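Local coordinates for protein folylpolyglutamate synthase/dihydrofolate synthase (Thermotoga maritima, PDB 1O5Z) that probably catalyses the ATP- and magnesium-dependent addition of L-glutamate to 7,8-dihydropteroate and to tetrahydrofolyl polyglutamates in folate biosynthesis, at residues N68-I73 with G298-K303; R95-N99 with M139-F144; M267-H271 with K337-N341; E309-K313 with R428-T432; C172-V178 with V205-E211. All blocks are in the same frame, centred on the assembly; numbering follows the deposited sequence.

Contact 1 of 5, residues N68-I73 with G298-K303; sequences NMVSNI and GLKNAK
The polar side of this contact centres on N68, which receives the backbone of K303 where the chain has just left helix 292-301. K303 N donates to N68 OD1 at 2.8 Å with an N-H...O angle of 161°. The donor lies above the carbonyl plane of the amide. N68 CG stands anti to the backbone N (chi1 -170°), which carries OD1 across to the other helix. The same oxygen is also approached by N72 ND2, in a weak bond, and N72 ND2 bonds weakly to N68 O as well. Y85 OH bonds to N68 ND2 and holds the other end of the amide.

One water joins N72 to N301. It donates to N72 O and to N72 OD1 (2.9 Å), and accepts from N301 ND2 at 2.7 Å. The two asparagine amide planes are 75° apart.

The apolar side is small. M69 CG rests on A302 CB at 3.6 Å, and I73 CD1 meets L299 CD2 at 4.0 Å. G298, with no side chain, lets the backbones close to 3.9 Å between G298 CA and I73 CA.

Helix 63-77 follows the P-loop-type sequence of the Mur ligase middle domain, probably its nucleotide-binding loop. The end of helix 292-301 is set against it. Helix 271-286 packs on M69 and I73, while strand 151-155 touches V70 and S71.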
# COMPACT_ATOMS: atom_id res chain seq x y z
N ASN A 68 0.49 -4.21 6.38
CA ASN A 68 1.91 -4.33 6.67
C ASN A 68 2.17 -4.45 8.16
O ASN A 68 2.95 -5.28 8.58
CB ASN A 68 2.68 -3.13 6.12
CG ASN A 68 4.16 -3.35 6.18
OD1 ASN A 68 4.84 -2.83 7.08
ND2 ASN A 68 4.68 -4.16 5.24
N MET A 69 1.53 -3.59 8.93
CA MET A 69 1.65 -3.62 10.38
C MET A 69 1.17 -4.96 10.98
O MET A 69 1.83 -5.59 11.83
CB MET A 69 0.86 -2.48 10.96
CG MET A 69 1.47 -1.11 10.70
SD MET A 69 0.36 0.20 11.30
CE MET A 69 1.16 1.70 10.74
N VAL A 70 0.01 -5.41 10.50
CA VAL A 70 -0.51 -6.69 10.90
C VAL A 70 0.45 -7.82 10.54
O VAL A 70 0.73 -8.66 11.38
CB VAL A 70 -1.94 -6.91 10.34
CG1 VAL A 70 -2.39 -8.28 10.58
CG2 VAL A 70 -2.90 -5.98 11.05
N SER A 71 0.95 -7.84 9.31
CA SER A 71 1.88 -8.91 8.92
C SER A 71 3.10 -8.85 9.75
O SER A 71 3.56 -9.85 10.15
CB SER A 71 2.37 -8.82 7.46
OG SER A 71 1.24 -8.63 6.62
N ASN A 72 3.68 -7.68 9.88
CA ASN A 72 4.91 -7.51 10.62
C ASN A 72 4.82 -7.97 12.05
O ASN A 72 5.75 -8.61 12.54
CB ASN A 72 5.43 -6.09 10.49
CG ASN A 72 6.37 -5.98 9.32
OD1 ASN A 72 7.39 -6.68 9.30
ND2 ASN A 72 6.01 -5.20 8.31
N ILE A 73 3.69 -7.72 12.69
CA ILE A 73 3.52 -8.14 14.08
C ILE A 73 3.44 -9.68 14.19
O ILE A 73 4.04 -10.30 15.07
CB ILE A 73 2.28 -7.50 14.68
CG1 ILE A 73 2.51 -5.99 14.87
CG2 ILE A 73 1.93 -8.15 16.05
CD1 ILE A 73 1.22 -5.23 15.22
N GLY A 298 7.01 -5.50 15.60
CA GLY A 298 6.28 -5.44 14.33
C GLY A 298 5.93 -4.03 13.93
O GLY A 298 6.16 -3.65 12.77
N LEU A 299 5.45 -3.22 14.89
CA LEU A 299 5.22 -1.77 14.68
C LEU A 299 6.49 -0.96 14.38
O LEU A 299 6.48 -0.07 13.55
CB LEU A 299 4.54 -1.15 15.89
CG LEU A 299 3.11 -1.60 16.16
CD1 LEU A 299 2.60 -0.94 17.37
CD2 LEU A 299 2.19 -1.33 14.99
N LYS A 300 7.57 -1.28 15.06
CA LYS A 300 8.87 -0.69 14.74
C LYS A 300 9.34 -1.04 13.32
O LYS A 300 10.08 -0.27 12.70
CB LYS A 300 9.92 -1.15 15.75
CG LYS A 300 10.70 -0.01 16.27
CD LYS A 300 11.45 -0.29 17.56
CE LYS A 300 12.18 1.07 18.02
NZ LYS A 300 12.42 1.27 19.55
N ASN A 301 8.95 -2.22 12.84
CA ASN A 301 9.43 -2.81 11.56
C ASN A 301 8.57 -2.46 10.36
O ASN A 301 9.04 -2.51 9.24
CB ASN A 301 9.45 -4.33 11.64
CG ASN A 301 10.61 -4.89 12.45
OD1 ASN A 301 11.53 -4.20 12.85
ND2 ASN A 301 10.55 -6.18 12.67
N ALA A 302 7.30 -2.15 10.61
CA ALA A 302 6.38 -1.72 9.55
C ALA A 302 6.92 -0.56 8.69
O ALA A 302 7.49 0.43 9.20
CB ALA A 302 5.04 -1.33 10.13
N LYS A 303 6.65 -0.69 7.40
CA LYS A 303 7.12 0.25 6.41
C LYS A 303 6.09 0.33 5.30
O LYS A 303 5.66 -0.71 4.81
CB LYS A 303 8.42 -0.27 5.83
CG LYS A 303 9.06 0.72 4.84
CD LYS A 303 10.51 0.32 4.48
CE LYS A 303 11.55 0.81 5.56
NZ LYS A 303 12.56 -0.28 5.86
O HOH W 1 8.46 -7.71 11.78

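Contact 2 of 5, residues R95-N99 with M139-F144; sequences RIRLN and MAFLYF
A strand of the mixed sheet of the Mur ligase middle domain packs here on a helix that covers one side of that sheet. I96 on strand 96-98 faces A140 and Y143 on helix 132-146. The two short segments run nearly parallel, 14° apart, with axes 9.0 Å from each other at closest approach.

I96 has the largest share of the contact, and its two branches do different work. CG1 stands beside the backbone N (chi1 -51°) and leads to CD1, which comes against the helix backbone, 3.8 Å from A140 N. CG1 itself touches A140 CB at 3.9 Å. The methyl of M139, CE, reaches I96 CD1 at 4.1 Å; the methionine chain bends at its last torsion. The other branch, CG2, points between the two aromatic rings. It meets Y143 CD2 at 3.5 Å and F144 CE1 at 3.9 Å, approaching both rings obliquely.

The rings also meet the strand further along. R97 O lies 3.4 Å from F144 CE1, and the same oxygen sits near the plane of the Y143 ring, at its edge. L98 crosses Y143 at about a right angle, with CB 3.8 Å from Y143 OH. F144 CE1 lies at the edge of the Y143 ring, in its plane.

R97 sets out away from the helix. Its NE bonds to E94 O, NH1 forms a salt bridge with E100, and the guanidinium makes a cation-pi contact with Y85. Strand 96-98 lies between strands 81-84 and 101-102. Helix 105-122 flanks M139 and Y143, and strand 151-155 lies against F144.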
# COMPACT_ATOMS: atom_id res chain seq x y z
N ARG A 95 4.30 -7.35 -4.08
CA ARG A 95 2.89 -7.70 -3.98
C ARG A 95 2.68 -8.97 -3.20
O ARG A 95 1.63 -9.15 -2.66
CB ARG A 95 2.26 -7.86 -5.39
CG ARG A 95 2.16 -6.60 -6.19
CD ARG A 95 1.87 -6.83 -7.61
NE ARG A 95 1.81 -5.57 -8.34
CZ ARG A 95 0.69 -4.89 -8.61
NH1 ARG A 95 0.79 -3.74 -9.27
NH2 ARG A 95 -0.52 -5.36 -8.28
N ILE A 96 3.68 -9.85 -3.18
CA ILE A 96 3.55 -11.20 -2.57
C ILE A 96 4.77 -11.50 -1.71
O ILE A 96 5.88 -11.50 -2.18
CB ILE A 96 3.41 -12.27 -3.66
CG1 ILE A 96 2.29 -11.88 -4.64
CG2 ILE A 96 3.11 -13.59 -3.05
CD1 ILE A 96 2.19 -12.84 -5.79
N ARG A 97 4.52 -11.78 -0.43
CA ARG A 97 5.56 -11.91 0.54
C ARG A 97 5.33 -13.10 1.43
O ARG A 97 4.21 -13.52 1.63
CB ARG A 97 5.65 -10.65 1.38
CG ARG A 97 5.56 -9.45 0.58
CD ARG A 97 5.94 -8.21 1.35
NE ARG A 97 5.60 -7.04 0.55
CZ ARG A 97 5.63 -5.80 0.98
NH1 ARG A 97 6.01 -5.52 2.23
NH2 ARG A 97 5.31 -4.82 0.14
N LEU A 98 6.44 -13.66 1.87
CA LEU A 98 6.50 -14.71 2.87
C LEU A 98 7.38 -14.14 3.99
O LEU A 98 8.55 -13.81 3.78
CB LEU A 98 7.15 -15.96 2.31
CG LEU A 98 7.33 -17.17 3.22
CD1 LEU A 98 6.01 -17.68 3.75
CD2 LEU A 98 8.05 -18.23 2.40
N ASN A 99 6.74 -13.98 5.14
CA ASN A 99 7.39 -13.47 6.30
C ASN A 99 8.01 -12.14 5.93
O ASN A 99 9.08 -11.80 6.35
CB ASN A 99 8.39 -14.49 6.81
CG ASN A 99 7.70 -15.80 7.26
OD1 ASN A 99 6.55 -15.75 7.65
ND2 ASN A 99 8.42 -16.92 7.26
N MET A 139 -2.20 -16.15 -7.86
CA MET A 139 -0.80 -16.45 -7.67
C MET A 139 -0.40 -16.35 -6.21
O MET A 139 0.25 -17.22 -5.69
CB MET A 139 0.05 -15.48 -8.44
CG MET A 139 0.09 -15.71 -9.94
SD MET A 139 1.29 -14.55 -10.76
CE MET A 139 2.63 -14.54 -9.51
N ALA A 140 -0.78 -15.25 -5.55
CA ALA A 140 -0.49 -15.12 -4.14
C ALA A 140 -1.12 -16.24 -3.35
O ALA A 140 -0.46 -16.87 -2.58
CB ALA A 140 -0.97 -13.80 -3.65
N PHE A 141 -2.41 -16.49 -3.57
CA PHE A 141 -3.11 -17.55 -2.83
C PHE A 141 -2.44 -18.90 -2.99
O PHE A 141 -2.31 -19.66 -2.04
CB PHE A 141 -4.55 -17.69 -3.27
CG PHE A 141 -5.47 -16.65 -2.70
CD1 PHE A 141 -6.38 -16.01 -3.53
CD2 PHE A 141 -5.49 -16.37 -1.34
CE1 PHE A 141 -7.27 -15.02 -3.02
CE2 PHE A 141 -6.38 -15.42 -0.83
CZ PHE A 141 -7.28 -14.75 -1.68
N LEU A 142 -2.05 -19.20 -4.21
CA LEU A 142 -1.39 -20.47 -4.52
C LEU A 142 -0.02 -20.53 -3.82
O LEU A 142 0.36 -21.53 -3.23
CB LEU A 142 -1.22 -20.57 -6.04
CG LEU A 142 -0.70 -21.90 -6.56
CD1 LEU A 142 -1.50 -23.01 -5.97
CD2 LEU A 142 -0.69 -21.97 -8.09
N TYR A 143 0.71 -19.43 -3.90
CA TYR A 143 2.03 -19.36 -3.30
C TYR A 143 1.94 -19.59 -1.78
O TYR A 143 2.69 -20.36 -1.23
CB TYR A 143 2.61 -18.00 -3.62
CG TYR A 143 3.91 -17.68 -2.98
CD1 TYR A 143 5.08 -18.23 -3.46
CD2 TYR A 143 4.00 -16.74 -1.95
CE1 TYR A 143 6.29 -17.90 -2.92
CE2 TYR A 143 5.19 -16.40 -1.41
CZ TYR A 143 6.35 -16.96 -1.90
OH TYR A 143 7.56 -16.64 -1.38
N PHE A 144 1.01 -18.91 -1.13
CA PHE A 144 0.78 -19.08 0.27
C PHE A 144 0.47 -20.50 0.60
O PHE A 144 0.91 -20.97 1.63
CB PHE A 144 -0.36 -18.19 0.76
CG PHE A 144 -0.14 -16.74 0.52
CD1 PHE A 144 1.15 -16.20 0.48
CD2 PHE A 144 -1.21 -15.88 0.36
CE1 PHE A 144 1.37 -14.84 0.25
CE2 PHE A 144 -1.01 -14.52 0.14
CZ PHE A 144 0.31 -14.00 0.10

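Contact 3 of 5, residues M267-H271 with K337-N341; sequences MNGPH and KLYFN
Y339 fills the tight part of this contact by reaching across to N268 and G269. Its OH accepts a hydrogen bond from G269 N at 2.9 Å, nearly straight at 166°. N268 CB lies over one face of the tyrosine ring, offset toward the rim. It is 4.2 Å from the centroid of the Y339 ring and 22° off the normal, a CH-pi contact. The amide of N268 is turned 70° from the ring, and its OD1 is 3.7 Å from Y339 CE2. Both polar ends have further partners on one hairpin: Y339 OH bonds to N250 OD1, and N268 OD1 accepts from H248 N and N250 ND2. G269 has a positive phi, a backbone shape that suits a residue without CB.

The solvent side is thin. There P270 and L338 meet tip to tip, a single pair that is itself tight, with P270 CG 3.4 Å from L338 CD1. L338 is exposed and P270 partly so.

The contact joins the loop after strand 259-265 to the end of helix 326-339. It is a small interdomain seam between the middle and the glutamate ligase domains of a Mur ligase-type fold.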
# COMPACT_ATOMS: atom_id res chain seq x y z
N MET A 267 7.50 4.42 10.96
CA MET A 267 6.75 5.16 9.95
C MET A 267 6.32 6.50 10.49
O MET A 267 5.85 6.61 11.65
CB MET A 267 5.49 4.42 9.57
CG MET A 267 5.69 3.20 8.74
SD MET A 267 4.07 2.43 8.50
CE MET A 267 3.51 3.54 7.25
N ASN A 268 6.48 7.53 9.66
CA ASN A 268 6.21 8.90 10.08
C ASN A 268 4.90 9.35 9.56
O ASN A 268 4.42 8.81 8.58
CB ASN A 268 7.30 9.78 9.59
CG ASN A 268 8.61 9.43 10.19
OD1 ASN A 268 8.85 9.67 11.41
ND2 ASN A 268 9.47 8.81 9.38
N GLY A 269 4.29 10.29 10.25
CA GLY A 269 2.96 10.74 9.92
C GLY A 269 1.99 10.31 11.00
O GLY A 269 2.00 9.14 11.43
N PRO A 270 1.14 11.25 11.45
CA PRO A 270 0.17 10.95 12.55
C PRO A 270 -1.03 10.04 12.14
O PRO A 270 -1.56 9.32 12.98
CB PRO A 270 -0.28 12.34 13.00
CG PRO A 270 0.60 13.33 12.23
CD PRO A 270 1.04 12.64 10.97
N HIS A 271 -1.40 10.04 10.85
CA HIS A 271 -2.33 9.01 10.33
C HIS A 271 -1.81 7.61 10.54
O HIS A 271 -2.61 6.70 10.63
CB HIS A 271 -2.63 9.15 8.83
CG HIS A 271 -3.64 10.20 8.54
ND1 HIS A 271 -4.89 10.21 9.12
CD2 HIS A 271 -3.59 11.30 7.75
CE1 HIS A 271 -5.57 11.27 8.71
NE2 HIS A 271 -4.81 11.95 7.87
N LYS A 337 5.43 19.91 7.39
CA LYS A 337 5.43 20.97 8.39
C LYS A 337 5.62 20.41 9.81
O LYS A 337 6.06 21.12 10.74
CB LYS A 337 4.16 21.82 8.28
CG LYS A 337 3.92 22.58 6.94
CD LYS A 337 3.15 23.93 7.20
CE LYS A 337 2.24 24.47 6.03
NZ LYS A 337 2.91 24.54 4.68
N LEU A 338 5.28 19.14 9.99
CA LEU A 338 5.38 18.52 11.29
C LEU A 338 6.79 18.09 11.59
O LEU A 338 7.27 18.26 12.69
CB LEU A 338 4.52 17.28 11.37
CG LEU A 338 3.04 17.48 11.65
CD1 LEU A 338 2.38 16.13 11.62
CD2 LEU A 338 2.80 18.18 12.99
N TYR A 339 7.45 17.52 10.61
CA TYR A 339 8.69 16.85 10.85
C TYR A 339 9.90 17.65 10.40
O TYR A 339 11.03 17.30 10.75
CB TYR A 339 8.66 15.49 10.13
CG TYR A 339 7.74 14.48 10.79
CD1 TYR A 339 6.49 14.19 10.27
CD2 TYR A 339 8.13 13.79 11.94
CE1 TYR A 339 5.67 13.24 10.87
CE2 TYR A 339 7.31 12.86 12.53
CZ TYR A 339 6.08 12.59 11.99
OH TYR A 339 5.25 11.66 12.59
N PHE A 340 9.69 18.71 9.63
CA PHE A 340 10.80 19.47 9.02
C PHE A 340 10.67 20.96 9.20
O PHE A 340 11.15 21.73 8.39
CB PHE A 340 10.89 19.13 7.54
CG PHE A 340 11.29 17.72 7.31
CD1 PHE A 340 12.64 17.36 7.37
CD2 PHE A 340 10.34 16.74 7.13
CE1 PHE A 340 13.03 16.03 7.18
CE2 PHE A 340 10.71 15.43 6.95
CZ PHE A 340 12.07 15.07 6.96
N ASN A 341 10.04 21.35 10.29
CA ASN A 341 9.62 22.73 10.46
C ASN A 341 10.75 23.77 10.21
O ASN A 341 10.64 24.65 9.30
CB ASN A 341 9.02 22.90 11.82
CG ASN A 341 8.41 24.26 12.00
OD1 ASN A 341 7.70 24.73 11.13
ND2 ASN A 341 8.68 24.89 13.14

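Contact 4 of 5, residues E309-K313 with R428-T432; sequences EILEK and REFLT
E309 and R428 form a salt bridge between strand 309-313 and helix 421-433. The arginine grips side-on with two nitrogens. R428 NE donates to E309 OE1 at 2.8 Å and R428 NH2 donates to E309 OE2 at 2.6 Å. Both oxygens use their syn lone pairs. The carboxylate lies at the edge of the guanidinium, and the two planes are only 16° apart. The extended arginine chain, from CG to NE, brings the guanidinium to the strand. E309 OE1 has a second donor in G306 N.

At the far end of the strand, K313 slides past L431 in the opposite direction. K313 CG lies 4.0 Å from L431 CD2. K313 NZ is placed to donate to L431 O, but the position of that oxygen is doubtful. A water offers NZ a weak partner and itself donates to T432 O at 3.2 Å.

Within the helix, R428 O takes two donors from T432: the backbone N and OG1. The hydroxyl bond is modelled so short that its exact length is doubtful. Between the polar ends, L311 CD1 meets T432 CG2 at 3.3 Å, a tight approach, and L311 CD1 lies 4.4 Å from L431 CB.

Strand 309-313, outermost in the glutamate ligase domain sheet within the chain, crosses the helix segment at 36°. The charge pair is well matched in geometry, and G306 N probably adds to the stabilisation of the carboxylate as an anion. The lysine end is less firmly defined.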
# COMPACT_ATOMS: atom_id res chain seq x y z
N GLU A 309 7.79 8.39 3.27
CA GLU A 309 8.88 7.55 3.63
C GLU A 309 10.10 8.42 3.66
O GLU A 309 10.41 9.06 2.67
CB GLU A 309 9.10 6.48 2.55
CG GLU A 309 9.65 5.24 3.15
CD GLU A 309 10.19 4.30 2.13
OE1 GLU A 309 9.77 4.39 0.96
OE2 GLU A 309 11.05 3.49 2.53
N ILE A 310 10.79 8.44 4.79
CA ILE A 310 12.04 9.16 4.89
C ILE A 310 13.16 8.16 4.95
O ILE A 310 13.16 7.31 5.83
CB ILE A 310 12.05 10.07 6.16
CG1 ILE A 310 11.05 11.21 6.02
CG2 ILE A 310 13.45 10.66 6.39
CD1 ILE A 310 9.80 10.91 6.62
N LEU A 311 14.12 8.28 4.04
CA LEU A 311 15.29 7.44 3.97
C LEU A 311 16.52 8.30 4.13
O LEU A 311 16.76 9.16 3.31
CB LEU A 311 15.38 6.78 2.59
CG LEU A 311 14.97 5.34 2.33
CD1 LEU A 311 15.41 4.96 0.91
CD2 LEU A 311 15.54 4.35 3.34
N GLU A 312 17.32 8.06 5.16
CA GLU A 312 18.63 8.66 5.28
C GLU A 312 19.58 7.80 4.47
O GLU A 312 19.72 6.61 4.71
CB GLU A 312 19.14 8.70 6.72
CG GLU A 312 19.03 10.07 7.36
CD GLU A 312 20.32 10.53 8.07
OE1 GLU A 312 21.10 9.65 8.54
OE2 GLU A 312 20.54 11.78 8.18
N LYS A 313 20.22 8.42 3.49
CA LYS A 313 21.17 7.73 2.64
C LYS A 313 22.40 8.62 2.64
O LYS A 313 22.32 9.79 2.26
CB LYS A 313 20.58 7.55 1.23
CG LYS A 313 21.51 6.95 0.21
CD LYS A 313 21.28 5.47 -0.02
CE LYS A 313 22.09 4.56 0.88
NZ LYS A 313 22.37 3.24 0.21
N ARG A 428 13.64 5.44 -5.29
CA ARG A 428 13.78 4.59 -4.14
C ARG A 428 14.59 3.40 -4.50
O ARG A 428 15.41 2.94 -3.72
CB ARG A 428 12.42 4.13 -3.67
CG ARG A 428 12.45 3.56 -2.28
CD ARG A 428 11.22 2.82 -1.89
NE ARG A 428 11.30 2.55 -0.47
CZ ARG A 428 11.98 1.56 0.03
NH1 ARG A 428 12.54 0.70 -0.78
NH2 ARG A 428 12.05 1.37 1.34
N GLU A 429 14.35 2.84 -5.67
CA GLU A 429 15.08 1.64 -6.00
C GLU A 429 16.58 1.96 -6.08
O GLU A 429 17.41 1.20 -5.62
CB GLU A 429 14.61 0.99 -7.29
CG GLU A 429 15.15 -0.44 -7.38
CD GLU A 429 14.76 -1.18 -8.62
OE1 GLU A 429 13.93 -0.64 -9.33
OE2 GLU A 429 15.31 -2.29 -8.89
N PHE A 430 16.91 3.07 -6.67
CA PHE A 430 18.29 3.37 -6.87
C PHE A 430 18.97 3.70 -5.59
O PHE A 430 20.10 3.31 -5.36
CB PHE A 430 18.47 4.48 -7.86
CG PHE A 430 19.85 4.54 -8.40
CD1 PHE A 430 20.26 3.66 -9.38
CD2 PHE A 430 20.77 5.46 -7.89
CE1 PHE A 430 21.55 3.69 -9.86
CE2 PHE A 430 22.07 5.49 -8.37
CZ PHE A 430 22.46 4.62 -9.34
N LEU A 431 18.25 4.42 -4.74
CA LEU A 431 18.77 4.79 -3.45
C LEU A 431 19.04 3.60 -2.55
O LEU A 431 20.00 3.57 -1.77
CB LEU A 431 17.75 5.71 -2.77
CG LEU A 431 17.77 7.21 -3.15
CD1 LEU A 431 16.67 7.94 -2.42
CD2 LEU A 431 19.14 7.83 -2.89
N THR A 432 18.16 2.62 -2.63
CA THR A 432 18.25 1.47 -1.76
C THR A 432 19.03 0.35 -2.39
O THR A 432 19.58 -0.46 -1.68
CB THR A 432 16.86 1.00 -1.36
OG1 THR A 432 16.04 0.86 -2.53
CG2 THR A 432 16.15 2.11 -0.54
O HOH W 2 20.58 0.59 1.14

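Contact 5 of 5, residues C172-V178 with V205-E211; sequences CSTIVTV and VPLVTGE
E211 closes one end of this strand pair by reaching over to V178. From CB the chain leads to CG, trans to the backbone N (chi1 -175°), and then bends at chi2. CG comes 4.1 Å from V178 N. CD lies 3.6 Å from V178 O. OE1 accepts from V178 N at 2.8 Å in a straight bond of 174°, met from above the carboxylate plane. OE1 also lies 3.5 Å from T177 CB. OE2 makes a salt bridge with K213 NZ, which bonds weakly to V178 O as well.

Strands 173-175 and 207-209 are parallel neighbours in the mixed sheet of the middle domain, of the P-loop NTPase clan. S173 N donates to P206 O, V208 N to S173 O at 2.9 Å, and I175 N to V208 O at 2.8 Å. Beyond these the pattern loosens. G210 N is shared weakly between I175 O and V176 O, while T209 OG1 makes a 2.6 Å bond to I175 O. T209 OG1 also accepts from E211 N, forming an ST turn.

C172 SG packs on V208 CG2 at 3.6 Å. On the other face, I175 crosses L207 obliquely. Helix 271-286 covers the T174 and V208 face; helix 214-227 lies on T209.

T177 OG1 bonds to D179 and accepts from N61 N, tying the strand end to the P-loop-type segment. Side-chain oxygens thus take over where the regular strand bonding ends. V178 N holds E211 OE1, and K213 fixes OE2.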
# COMPACT_ATOMS: atom_id res chain seq x y z
N CYS A 172 -10.84 -11.72 10.62
CA CYS A 172 -11.25 -10.36 10.84
C CYS A 172 -11.22 -9.66 9.51
O CYS A 172 -10.37 -9.95 8.68
CB CYS A 172 -10.26 -9.67 11.78
SG CYS A 172 -10.84 -8.05 12.36
N SER A 173 -12.17 -8.76 9.32
CA SER A 173 -12.27 -7.87 8.15
C SER A 173 -12.11 -6.46 8.70
O SER A 173 -12.74 -6.08 9.69
CB SER A 173 -13.65 -7.98 7.50
OG SER A 173 -13.94 -9.33 7.18
N THR A 174 -11.22 -5.72 8.05
CA THR A 174 -10.91 -4.36 8.45
C THR A 174 -11.22 -3.41 7.32
O THR A 174 -10.84 -3.66 6.16
CB THR A 174 -9.43 -4.31 8.81
OG1 THR A 174 -9.19 -5.25 9.87
CG2 THR A 174 -8.98 -2.89 9.36
N ILE A 175 -11.96 -2.35 7.63
CA ILE A 175 -12.12 -1.26 6.69
C ILE A 175 -11.50 -0.01 7.30
O ILE A 175 -12.09 0.65 8.18
CB ILE A 175 -13.59 -1.06 6.33
CG1 ILE A 175 -14.12 -2.35 5.65
CG2 ILE A 175 -13.73 0.13 5.35
CD1 ILE A 175 -15.63 -2.42 5.48
N VAL A 176 -10.28 0.29 6.89
CA VAL A 176 -9.50 1.28 7.62
C VAL A 176 -10.23 2.63 7.57
O VAL A 176 -10.52 3.22 8.62
CB VAL A 176 -8.06 1.42 7.09
CG1 VAL A 176 -7.27 2.41 8.00
CG2 VAL A 176 -7.34 0.08 7.00
N THR A 177 -10.51 3.09 6.34
CA THR A 177 -11.32 4.27 6.08
C THR A 177 -12.24 4.12 4.88
O THR A 177 -12.06 3.24 4.04
CB THR A 177 -10.45 5.58 5.84
OG1 THR A 177 -9.66 5.52 4.61
CG2 THR A 177 -9.47 5.81 7.03
N VAL A 178 -13.19 5.04 4.81
CA VAL A 178 -14.00 5.25 3.64
C VAL A 178 -13.97 6.75 3.29
O VAL A 178 -14.59 7.56 3.98
CB VAL A 178 -15.46 4.80 3.90
CG1 VAL A 178 -16.32 5.07 2.65
CG2 VAL A 178 -15.50 3.32 4.40
N VAL A 205 -17.89 -12.79 11.29
CA VAL A 205 -16.50 -12.39 11.31
C VAL A 205 -16.51 -10.97 11.78
O VAL A 205 -17.22 -10.15 11.24
CB VAL A 205 -15.86 -12.44 9.90
CG1 VAL A 205 -14.49 -11.79 9.86
CG2 VAL A 205 -15.77 -13.88 9.41
N PRO A 206 -15.71 -10.65 12.78
CA PRO A 206 -15.68 -9.26 13.25
C PRO A 206 -15.24 -8.28 12.16
O PRO A 206 -14.62 -8.67 11.16
CB PRO A 206 -14.67 -9.29 14.38
CG PRO A 206 -13.84 -10.53 14.12
CD PRO A 206 -14.82 -11.53 13.56
N LEU A 207 -15.61 -7.02 12.38
CA LEU A 207 -15.19 -5.92 11.53
C LEU A 207 -14.49 -4.88 12.41
O LEU A 207 -15.02 -4.49 13.49
CB LEU A 207 -16.41 -5.24 10.88
CG LEU A 207 -16.19 -3.80 10.37
CD1 LEU A 207 -15.18 -3.80 9.18
CD2 LEU A 207 -17.52 -3.17 9.98
N VAL A 208 -13.35 -4.40 11.93
CA VAL A 208 -12.66 -3.27 12.54
C VAL A 208 -12.57 -2.09 11.58
O VAL A 208 -12.20 -2.26 10.42
CB VAL A 208 -11.27 -3.67 12.96
CG1 VAL A 208 -10.53 -2.50 13.58
CG2 VAL A 208 -11.36 -4.82 13.90
N THR A 209 -12.90 -0.90 12.06
CA THR A 209 -12.78 0.32 11.26
C THR A 209 -12.17 1.55 11.95
O THR A 209 -12.40 1.84 13.14
CB THR A 209 -14.13 0.66 10.53
OG1 THR A 209 -13.95 1.78 9.63
CG2 THR A 209 -15.21 1.06 11.52
N GLY A 210 -11.37 2.26 11.15
CA GLY A 210 -10.80 3.55 11.54
C GLY A 210 -11.63 4.71 11.04
O GLY A 210 -11.18 5.85 11.07
N GLU A 211 -12.86 4.42 10.62
CA GLU A 211 -13.72 5.42 9.99
C GLU A 211 -14.53 6.11 11.07
O GLU A 211 -14.90 5.50 12.08
CB GLU A 211 -14.61 4.79 8.91
CG GLU A 211 -15.47 5.78 8.09
CD GLU A 211 -14.69 6.96 7.53
OE1 GLU A 211 -13.61 6.77 6.92
OE2 GLU A 211 -15.15 8.11 7.73
O HOH W 3 -16.49 -9.39 8.73

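How the contacts relate
Contact 1 lies between the others, its centre 17 to 19 Å from each. It touches contact 2 where N68 ND2 lies 3.6 Å from R97 NH1. It meets contact 3 through M267, which touches A302 and M69 (M69 CE to M267 SD 3.7 Å). K303 CD packs 3.7 Å from R428 NH2 of contact 4. Contacts 3 and 4 meet at I310, whose CD1 is 3.5 Å from N268 ND2. Contacts 2 and 5 reach the same sheet, with centres 23 Å apart. Contacts 4 and 5 are on opposite sides of the chain's centre, about 31 Å apart between centres. Contacts 1 and 5 both adjoin the P-loop-type segment, probably part of the nucleotide site.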